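Local coordinates for protein TSC1 N-terminal domain (Chaetomium thermophilum, PDB 7A0M) that probably binds lysosomal phosphoinositides and thereby brings the TSC complex, a GTPase-activating assembly that regulates mTORC1, to the lysosome, at residues D55-I60 / A73-V78; R115-F120 / E170-D175; N231-L236 / L267-N272. One frame throughout, in Å; residues are numbered along the deposited sequence.

Contact 1: D55-I60 / A73-V78; sequences DELLAI and AAFVAV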
loop_
_atom_site.group_PDB
_atom_site.type_symbol
_atom_site.label_atom_id
_atom_site.label_comp_id
_atom_site.label_asym_id
_atom_site.label_seq_id
_atom_site.Cartn_x
_atom_site.Cartn_y
_atom_site.Cartn_z
ATOM N N ASP B 55 -38.210 -50.032 -29.747
ATOM C CA ASP B 55 -39.268 -50.914 -29.263
ATOM C C ASP B 55 -38.700 -52.239 -28.770
ATOM O O ASP B 55 -39.160 -52.784 -27.759
ATOM C CB ASP B 55 -40.308 -51.152 -30.359
ATOM C CG ASP B 55 -41.036 -49.884 -30.756
ATOM O OD1 ASP B 55 -40.684 -48.810 -30.228
ATOM O OD2 ASP B 55 -41.959 -49.962 -31.595
ATOM N N GLU B 56 -37.702 -52.773 -29.474
ATOM C CA GLU B 56 -37.082 -54.020 -29.044
ATOM C C GLU B 56 -36.259 -53.826 -27.775
ATOM O O GLU B 56 -36.317 -54.656 -26.860
ATOM C CB GLU B 56 -36.217 -54.591 -30.165
ATOM C CG GLU B 56 -35.604 -55.932 -29.820
ATOM C CD GLU B 56 -36.657 -57.016 -29.673
ATOM O OE1 GLU B 56 -37.767 -56.850 -30.226
ATOM O OE2 GLU B 56 -36.383 -58.024 -28.990
ATOM N N LEU B 57 -35.475 -52.747 -27.708
ATOM C CA LEU B 57 -34.697 -52.471 -26.501
ATOM C C LEU B 57 -35.591 -52.285 -25.279
ATOM O O LEU B 57 -35.249 -52.736 -24.180
ATOM C CB LEU B 57 -33.815 -51.242 -26.713
ATOM C CG LEU B 57 -32.607 -51.405 -27.633
ATOM C CD1 LEU B 57 -31.899 -50.074 -27.824
ATOM C CD2 LEU B 57 -31.649 -52.445 -27.073
ATOM N N LEU B 58 -36.726 -51.608 -25.447
ATOM C CA LEU B 58 -37.695 -51.496 -24.362
ATOM C C LEU B 58 -38.187 -52.870 -23.915
ATOM O O LEU B 58 -38.324 -53.132 -22.710
ATOM C CB LEU B 58 -38.870 -50.622 -24.801
ATOM C CG LEU B 58 -39.859 -50.229 -23.702
ATOM C CD1 LEU B 58 -39.134 -49.546 -22.543
ATOM C CD2 LEU B 58 -40.981 -49.334 -24.230
ATOM N N ALA B 59 -38.474 -53.754 -24.877
ATOM C CA ALA B 59 -38.974 -55.088 -24.555
ATOM C C ALA B 59 -37.953 -55.879 -23.752
ATOM O O ALA B 59 -38.304 -56.539 -22.768
ATOM C CB ALA B 59 -39.346 -55.851 -25.827
ATOM N N ILE B 60 -36.684 -55.844 -24.169
ATOM C CA ILE B 60 -35.636 -56.557 -23.440
ATOM C C ILE B 60 -35.544 -56.037 -22.012
ATOM O O ILE B 60 -35.449 -56.809 -21.048
ATOM C CB ILE B 60 -34.288 -56.417 -24.173
ATOM C CG1 ILE B 60 -34.313 -57.139 -25.519
ATOM C CG2 ILE B 60 -33.150 -56.936 -23.321
ATOM C CD1 ILE B 60 -33.107 -56.850 -26.386
ATOM N N ALA B 73 -25.524 -53.192 -15.979
ATOM C CA ALA B 73 -24.220 -52.807 -16.507
ATOM C C ALA B 73 -24.018 -53.372 -17.905
ATOM O O ALA B 73 -23.464 -52.700 -18.782
ATOM C CB ALA B 73 -23.112 -53.279 -15.567
ATOM N N ALA B 74 -24.450 -54.616 -18.125
ATOM C CA ALA B 74 -24.400 -55.191 -19.463
ATOM C C ALA B 74 -25.337 -54.453 -20.412
ATOM O O ALA B 74 -24.974 -54.178 -21.562
ATOM C CB ALA B 74 -24.748 -56.677 -19.408
ATOM N N PHE B 75 -26.545 -54.124 -19.946
ATOM C CA PHE B 75 -27.509 -53.420 -20.787
ATOM C C PHE B 75 -27.005 -52.034 -21.176
ATOM O O PHE B 75 -27.239 -51.577 -22.301
ATOM C CB PHE B 75 -28.856 -53.317 -20.071
ATOM C CG PHE B 75 -29.935 -52.679 -20.895
ATOM C CD1 PHE B 75 -30.601 -53.405 -21.869
ATOM C CD2 PHE B 75 -30.294 -51.357 -20.689
ATOM C CE1 PHE B 75 -31.598 -52.821 -22.629
ATOM C CE2 PHE B 75 -31.289 -50.768 -21.443
ATOM C CZ PHE B 75 -31.943 -51.500 -22.416
ATOM N N VAL B 76 -26.317 -51.349 -20.261
ATOM C CA VAL B 76 -25.784 -50.029 -20.585
ATOM C C VAL B 76 -24.714 -50.141 -21.663
ATOM O O VAL B 76 -24.640 -49.304 -22.570
ATOM C CB VAL B 76 -25.247 -49.338 -19.318
ATOM C CG1 VAL B 76 -24.558 -48.032 -19.676
ATOM C CG2 VAL B 76 -26.377 -49.078 -18.338
ATOM N N ALA B 77 -23.882 -51.182 -21.592
ATOM C CA ALA B 77 -22.865 -51.392 -22.618
ATOM C C ALA B 77 -23.506 -51.585 -23.986
ATOM O O ALA B 77 -23.011 -51.065 -24.993
ATOM C CB ALA B 77 -21.990 -52.592 -22.258
ATOM N N VAL B 78 -24.604 -52.340 -24.043
ATOM C CA VAL B 78 -25.327 -52.507 -25.299
ATOM C C VAL B 78 -25.934 -51.187 -25.748
ATOM O O VAL B 78 -25.906 -50.847 -26.937
ATOM C CB VAL B 78 -26.412 -53.585 -25.143
ATOM C CG1 VAL B 78 -27.051 -53.872 -26.477
ATOM C CG2 VAL B 78 -25.823 -54.843 -24.556
#

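Contact 2: R115-F120 / E170-D175; sequences RSFMDF and EQVLTD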
loop_
_atom_site.group_PDB
_atom_site.type_symbol
_atom_site.label_atom_id
_atom_site.label_comp_id
_atom_site.label_asym_id
_atom_site.label_seq_id
_atom_site.Cartn_x
_atom_site.Cartn_y
_atom_site.Cartn_z
ATOM N N ARG B 115 -19.198 -46.155 -13.639
ATOM C CA ARG B 115 -18.289 -45.694 -14.684
ATOM C C ARG B 115 -18.895 -45.878 -16.070
ATOM O O ARG B 115 -18.721 -45.021 -16.945
ATOM C CB ARG B 115 -16.953 -46.431 -14.580
ATOM C CG ARG B 115 -16.179 -46.142 -13.303
ATOM C CD ARG B 115 -14.865 -46.911 -13.262
ATOM N NE ARG B 115 -14.121 -46.648 -12.034
ATOM C CZ ARG B 115 -12.976 -47.242 -11.711
ATOM N NH1 ARG B 115 -12.435 -48.139 -12.524
ATOM N NH2 ARG B 115 -12.372 -46.938 -10.570
ATOM N N SER B 116 -19.607 -46.987 -16.290
ATOM C CA SER B 116 -20.218 -47.223 -17.595
ATOM C C SER B 116 -21.278 -46.176 -17.905
ATOM O O SER B 116 -21.373 -45.692 -19.039
ATOM C CB SER B 116 -20.821 -48.626 -17.652
ATOM O OG SER B 116 -21.392 -48.885 -18.923
ATOM N N PHE B 117 -22.091 -45.815 -16.909
ATOM C CA PHE B 117 -23.098 -44.783 -17.125
ATOM C C PHE B 117 -22.459 -43.413 -17.307
ATOM O O PHE B 117 -22.993 -42.573 -18.040
ATOM C CB PHE B 117 -24.087 -44.757 -15.961
ATOM C CG PHE B 117 -25.209 -43.776 -16.139
ATOM C CD1 PHE B 117 -26.284 -44.075 -16.959
ATOM C CD2 PHE B 117 -25.191 -42.556 -15.482
ATOM C CE1 PHE B 117 -27.319 -43.174 -17.124
ATOM C CE2 PHE B 117 -26.224 -41.651 -15.645
ATOM C CZ PHE B 117 -27.289 -41.961 -16.467
HETATM N N MSE B 118 -21.326 -43.172 -16.655
HETATM C CA MSE B 118 -20.609 -41.915 -16.806
HETATM C C MSE B 118 -20.014 -41.809 -18.204
HETATM O O MSE B 118 -20.100 -40.763 -18.848
HETATM C CB MSE B 118 -19.508 -41.786 -15.753
HETATM C CG MSE B 118 -18.837 -40.426 -15.750
HETATM SE SE MSE B 118 -20.117 -39.004 -15.381
HETATM C CE MSE B 118 -19.264 -37.561 -16.373
ATOM N N ASP B 119 -19.406 -42.903 -18.669
ATOM C CA ASP B 119 -18.876 -42.927 -20.028
ATOM C C ASP B 119 -19.995 -42.817 -21.056
ATOM O O ASP B 119 -19.825 -42.172 -22.097
ATOM C CB ASP B 119 -18.055 -44.196 -20.251
ATOM C CG ASP B 119 -16.767 -44.202 -19.451
ATOM O OD1 ASP B 119 -16.150 -43.125 -19.312
ATOM O OD2 ASP B 119 -16.370 -45.280 -18.963
ATOM N N PHE B 120 -21.145 -43.441 -20.782
ATOM C CA PHE B 120 -22.315 -43.234 -21.632
ATOM C C PHE B 120 -22.707 -41.764 -21.667
ATOM O O PHE B 120 -23.034 -41.225 -22.730
ATOM C CB PHE B 120 -23.480 -44.093 -21.140
ATOM C CG PHE B 120 -24.729 -43.956 -21.970
ATOM C CD1 PHE B 120 -24.675 -44.035 -23.352
ATOM C CD2 PHE B 120 -25.959 -43.762 -21.363
ATOM C CE1 PHE B 120 -25.823 -43.914 -24.113
ATOM C CE2 PHE B 120 -27.110 -43.641 -22.119
ATOM C CZ PHE B 120 -27.042 -43.717 -23.495
ATOM N N GLU B 170 -22.262 -39.800 -5.354
ATOM C CA GLU B 170 -22.066 -38.357 -5.388
ATOM C C GLU B 170 -21.122 -37.963 -6.517
ATOM O O GLU B 170 -21.309 -36.921 -7.153
ATOM C CB GLU B 170 -21.528 -37.871 -4.041
ATOM C CG GLU B 170 -21.316 -36.364 -3.940
ATOM C CD GLU B 170 -19.851 -35.964 -4.055
ATOM O OE1 GLU B 170 -19.220 -36.262 -5.091
ATOM O OE2 GLU B 170 -19.322 -35.364 -3.097
ATOM N N GLN B 171 -20.104 -38.788 -6.779
ATOM C CA GLN B 171 -19.170 -38.487 -7.862
ATOM C C GLN B 171 -19.864 -38.520 -9.217
ATOM O O GLN B 171 -19.604 -37.668 -10.074
ATOM C CB GLN B 171 -17.997 -39.466 -7.834
ATOM C CG GLN B 171 -17.005 -39.217 -6.708
ATOM C CD GLN B 171 -15.966 -40.316 -6.591
ATOM O OE1 GLN B 171 -15.864 -41.183 -7.458
ATOM N NE2 GLN B 171 -15.186 -40.282 -5.517
ATOM N N VAL B 172 -20.752 -39.494 -9.430
ATOM C CA VAL B 172 -21.471 -39.576 -10.699
ATOM C C VAL B 172 -22.328 -38.333 -10.899
ATOM O O VAL B 172 -22.291 -37.695 -11.957
ATOM C CB VAL B 172 -22.314 -40.862 -10.765
ATOM C CG1 VAL B 172 -23.285 -40.796 -11.934
ATOM C CG2 VAL B 172 -21.411 -42.073 -10.912
ATOM N N LEU B 173 -23.114 -37.971 -9.882
ATOM C CA LEU B 173 -23.922 -36.759 -9.970
ATOM C C LEU B 173 -23.046 -35.524 -10.142
ATOM O O LEU B 173 -23.374 -34.623 -10.921
ATOM C CB LEU B 173 -24.806 -36.627 -8.730
ATOM C CG LEU B 173 -26.066 -37.493 -8.702
ATOM C CD1 LEU B 173 -26.787 -37.356 -7.371
ATOM C CD2 LEU B 173 -26.991 -37.132 -9.854
ATOM N N THR B 174 -21.925 -35.464 -9.419
ATOM C CA THR B 174 -21.034 -34.312 -9.521
ATOM C C THR B 174 -20.344 -34.266 -10.880
ATOM O O THR B 174 -20.362 -33.234 -11.561
ATOM C CB THR B 174 -19.998 -34.341 -8.397
ATOM O OG1 THR B 174 -20.667 -34.322 -7.130
ATOM C CG2 THR B 174 -19.073 -33.135 -8.493
ATOM N N ASP B 175 -19.716 -35.375 -11.287
ATOM C CA ASP B 175 -18.994 -35.389 -12.556
ATOM C C ASP B 175 -19.931 -35.147 -13.734
ATOM O O ASP B 175 -19.554 -34.486 -14.708
ATOM C CB ASP B 175 -18.254 -36.716 -12.730
ATOM C CG ASP B 175 -17.147 -36.905 -11.710
ATOM O OD1 ASP B 175 -16.960 -36.010 -10.859
ATOM O OD2 ASP B 175 -16.462 -37.948 -11.760
#

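Contact 3: N231-L236 / L267-N272; sequences NILQSL and LPTLFN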
loop_
_atom_site.group_PDB
_atom_site.type_symbol
_atom_site.label_atom_id
_atom_site.label_comp_id
_atom_site.label_asym_id
_atom_site.label_seq_id
_atom_site.Cartn_x
_atom_site.Cartn_y
_atom_site.Cartn_z
ATOM N N ASN B 231 -29.017 -12.749 -8.240
ATOM C CA ASN B 231 -29.455 -13.413 -7.018
ATOM C C ASN B 231 -28.296 -13.679 -6.066
ATOM O O ASN B 231 -28.509 -13.771 -4.851
ATOM C CB ASN B 231 -30.180 -14.717 -7.356
ATOM C CG ASN B 231 -31.594 -14.481 -7.850
ATOM O OD1 ASN B 231 -32.294 -13.595 -7.358
ATOM N ND2 ASN B 231 -32.021 -15.271 -8.827
ATOM N N ILE B 232 -27.078 -13.820 -6.591
ATOM C CA ILE B 232 -25.898 -13.843 -5.727
ATOM C C ILE B 232 -25.787 -12.530 -4.963
ATOM O O ILE B 232 -25.601 -12.513 -3.740
ATOM C CB ILE B 232 -24.630 -14.117 -6.555
ATOM C CG1 ILE B 232 -24.704 -15.496 -7.213
ATOM C CG2 ILE B 232 -23.389 -14.004 -5.678
ATOM C CD1 ILE B 232 -23.660 -15.718 -8.285
ATOM N N LEU B 233 -25.898 -11.408 -5.679
ATOM C CA LEU B 233 -25.863 -10.102 -5.032
ATOM C C LEU B 233 -27.053 -9.918 -4.098
ATOM O O LEU B 233 -26.937 -9.277 -3.047
ATOM C CB LEU B 233 -25.840 -8.997 -6.087
ATOM C CG LEU B 233 -24.715 -9.072 -7.122
ATOM C CD1 LEU B 233 -24.679 -7.812 -7.975
ATOM C CD2 LEU B 233 -23.367 -9.308 -6.455
ATOM N N GLN B 234 -28.211 -10.470 -4.469
ATOM C CA GLN B 234 -29.395 -10.345 -3.626
ATOM C C GLN B 234 -29.221 -11.091 -2.309
ATOM O O GLN B 234 -29.649 -10.607 -1.254
ATOM C CB GLN B 234 -30.623 -10.849 -4.383
ATOM C CG GLN B 234 -31.946 -10.562 -3.706
ATOM C CD GLN B 234 -33.081 -10.422 -4.699
ATOM O OE1 GLN B 234 -34.228 -10.186 -4.318
ATOM N NE2 GLN B 234 -32.762 -10.529 -5.986
ATOM N N SER B 235 -28.606 -12.275 -2.350
ATOM C CA SER B 235 -28.289 -12.987 -1.115
ATOM C C SER B 235 -27.313 -12.191 -0.258
ATOM O O SER B 235 -27.456 -12.130 0.969
ATOM C CB SER B 235 -27.718 -14.367 -1.436
ATOM O OG SER B 235 -27.329 -15.047 -0.254
ATOM N N LEU B 236 -26.311 -11.574 -0.890
ATOM C CA LEU B 236 -25.331 -10.786 -0.149
ATOM C C LEU B 236 -25.966 -9.572 0.519
ATOM O O LEU B 236 -25.455 -9.087 1.534
ATOM C CB LEU B 236 -24.205 -10.351 -1.087
ATOM C CG LEU B 236 -23.239 -11.451 -1.533
ATOM C CD1 LEU B 236 -22.511 -11.044 -2.801
ATOM C CD2 LEU B 236 -22.243 -11.765 -0.428
ATOM N N LEU B 267 -21.381 -1.617 -9.771
ATOM C CA LEU B 267 -20.474 -1.077 -8.757
ATOM C C LEU B 267 -21.186 -0.478 -7.549
ATOM O O LEU B 267 -20.769 -0.769 -6.415
ATOM C CB LEU B 267 -19.524 -0.065 -9.408
ATOM C CG LEU B 267 -18.427 -0.669 -10.284
ATOM C CD1 LEU B 267 -17.509 0.417 -10.813
ATOM C CD2 LEU B 267 -17.635 -1.710 -9.506
ATOM N N PRO B 268 -22.225 0.359 -7.693
ATOM C CA PRO B 268 -22.930 0.827 -6.485
ATOM C C PRO B 268 -23.461 -0.312 -5.633
ATOM O O PRO B 268 -23.418 -0.234 -4.398
ATOM C CB PRO B 268 -24.060 1.695 -7.053
ATOM C CG PRO B 268 -23.551 2.152 -8.368
ATOM C CD PRO B 268 -22.763 0.997 -8.909
ATOM N N THR B 269 -23.962 -1.374 -6.264
ATOM C CA THR B 269 -24.407 -2.545 -5.518
ATOM C C THR B 269 -23.230 -3.253 -4.857
ATOM O O THR B 269 -23.296 -3.629 -3.681
ATOM C CB THR B 269 -25.154 -3.500 -6.449
ATOM O OG1 THR B 269 -26.252 -2.812 -7.062
ATOM C CG2 THR B 269 -25.668 -4.701 -5.683
ATOM N N LEU B 270 -22.139 -3.443 -5.604
ATOM C CA LEU B 270 -20.966 -4.118 -5.058
ATOM C C LEU B 270 -20.364 -3.342 -3.892
ATOM O O LEU B 270 -19.929 -3.937 -2.899
ATOM C CB LEU B 270 -19.928 -4.325 -6.160
ATOM C CG LEU B 270 -20.368 -5.213 -7.326
ATOM C CD1 LEU B 270 -19.359 -5.156 -8.462
ATOM C CD2 LEU B 270 -20.566 -6.648 -6.858
ATOM N N PHE B 271 -20.328 -2.011 -3.994
ATOM C CA PHE B 271 -19.793 -1.200 -2.904
ATOM C C PHE B 271 -20.690 -1.261 -1.673
ATOM O O PHE B 271 -20.196 -1.323 -0.541
ATOM C CB PHE B 271 -19.612 0.246 -3.364
ATOM C CG PHE B 271 -18.586 0.417 -4.448
ATOM C CD1 PHE B 271 -17.566 -0.507 -4.610
ATOM C CD2 PHE B 271 -18.638 1.506 -5.302
ATOM C CE1 PHE B 271 -16.618 -0.348 -5.606
ATOM C CE2 PHE B 271 -17.695 1.670 -6.299
ATOM C CZ PHE B 271 -16.684 0.742 -6.452
ATOM N N ASN B 272 -22.011 -1.235 -1.872
ATOM C CA ASN B 272 -22.933 -1.331 -0.744
ATOM C C ASN B 272 -22.841 -2.685 -0.055
ATOM O O ASN B 272 -23.006 -2.768 1.168
ATOM C CB ASN B 272 -24.364 -1.065 -1.209
ATOM C CG ASN B 272 -24.611 0.396 -1.534
ATOM O OD1 ASN B 272 -23.896 1.280 -1.062
ATOM N ND2 ASN B 272 -25.631 0.657 -2.344
#

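Contact 1: D55-I60 / A73-V78
Two consecutive helices of the N-terminal part of an elongated alpha-solenoid, 45-65 and 69-81, fold back on each other as an alpha-alpha hairpin, and Phe75 of the second helix reaches over to Leu57 and Ile60 of the first. The ring does nearly all the work for its helix. Phe75 holds CG anti to the backbone N (chi1 -177°), which carries the ring out from helix 69-81 and puts its far end, CE1 and CZ, against the neighbouring helix. There CZ lies 3.9 Å from the backbone O of Leu57, an approach that is oblique to the ring and counts as packing against the carbonyl. Two aliphatic branches close in on CE1: CD2 of Leu57 stands 4.5 Å from Phe75 CE1, and the CG2 branch of Ile60 is also 4.5 Å from Phe75 CE1. Leu57 swings CD2 in from the flank of its helix, whereas Ile60 has its side chain directed at the partner helix from the start. The backbones stay well apart, with the CA atoms of Ile60 and Phe75 separated by 9.1 Å, so the ring spans most of the gap and only 143 Å² is buried between the two segments. No hydrogen bond crosses; the touching residues are buried and meet through van der Waals contact. Two more rings meet Phe75 with inclined planes: Trp61, on the same helix as Leu57, and Trp95 of helix 89-105; Ile60, for its part, also rests on Ile20 of helix 9-21. A large aromatic residue bridging the interior between two roughly antiparallel helices, with a ring from the following helix, 89-105, meeting it, is what one expects in the hydrophobic core of a helical-repeat, HEAT-like solenoid.

Contact 2: R115-F120 / E170-D175
Met118, modelled as selenomethionine, and Phe117 of helix 113-125 meet Val172 and Asp175 of helix 168-183, two almost parallel neighbours in the alpha-solenoid, with 6° between their directions and 10.4 Å between the axes of the short segments. Met118 begins extended away from its own amide nitrogen (chi1 -173°) and then bends at chi2, which brings the selenium and the methyl group against the last turn of the 170-175 segment. CE sits 3.5 Å from the backbone O of Asp175, and SE packs 4.0 Å from Asp175 CB, so Met118 lies against the backbone and the first side-chain carbon of Asp175. The two side chains cross at about a right angle. Further back, SE comes within 4.3 Å of the backbone O of Val172. On the inner flank Val172 turns its CG1 to the rim of the Phe117 ring, near the ring plane, 4.4 Å from CD2 of Phe117. That ring is also stacked with Trp96, and Val172 leans on Leu104, so helix 89-105 touches both members of the pair. Within helix 168-183, Thr174 turns its hydroxyl back on its own backbone: OG1 donates to Glu170 O over 2.7 Å, from 39° above the carbonyl plane, while Thr174 N reaches the same oxygen from the opposite face.

Contact 3: N231-L236 / L267-N272
Leu233 leaves helix 228-238 with CG swung to the side opposite its carbonyl carbon (chi1 -56°), which aims both methyl branches at helix 267-278, where Thr269 and Leu270 receive them. Thr269 is turned (chi1 -57°) with CG2 anti to the backbone N, and its methyl, not its hydroxyl, is the group that meets the leucine. The two methyls of Leu233 then divide the work. CD1 touches CG2 of Thr269 at 4.0 Å, and CD2 packs against CD2 of Leu270 at 3.9 Å. Both pairs approach at a slant, so Leu233 straddles two successive residues of the facing helix with one branch on each. Leu270 comes in from the flank of its helix and extends CD2 to make the meeting. The CA atoms of Leu233 and Thr269 are 7.7 Å apart, a distance bridged by one leucine branch and the threonine methyl, and 113 Å² is buried in all. The segments run broadly in the same sense, with helix 242-255 coming between them in the chain, a stacking of alternate helices consistent with a helical solenoid. Leu252 of that intervening helix and, a turn beyond Thr269, Ile273 of helix 267-278 both touch Leu233 and Leu236, continuing the apolar seam. Polar ties lie beside it: Leu236 O accepts a hydrogen bond from Arg276 NH1, joining the same two helices, and Leu270 O accepts one from Tyr326 OH, which links helix 267-278 to helix 323-333. Between the segments themselves no hydrogen bond forms. Methyl meets methyl without direction-demanding bonds, so the fit of these two segments rests on shape and on the burial of apolar surface.

Contacts 1, 2 and 3 follow one another along the chain, each closing before the next opens. Contacts 1 and 2 are neighbours, with centres 19 Å apart, and they touch directly: Val76 CG1 of helix 69-81 packs 3.4 Å from Ser116 OG of helix 113-125. Helix 89-105 supplies side chains to both, so the two probably belong to one core. Contact 3 stands apart, on the other side of the chain's centre, its centre about 35 Å from that of contact 2 and 50 Å from that of contact 1. Spread out this way, the three sample successive stages of an elongated all-helical solenoid held together by local packing.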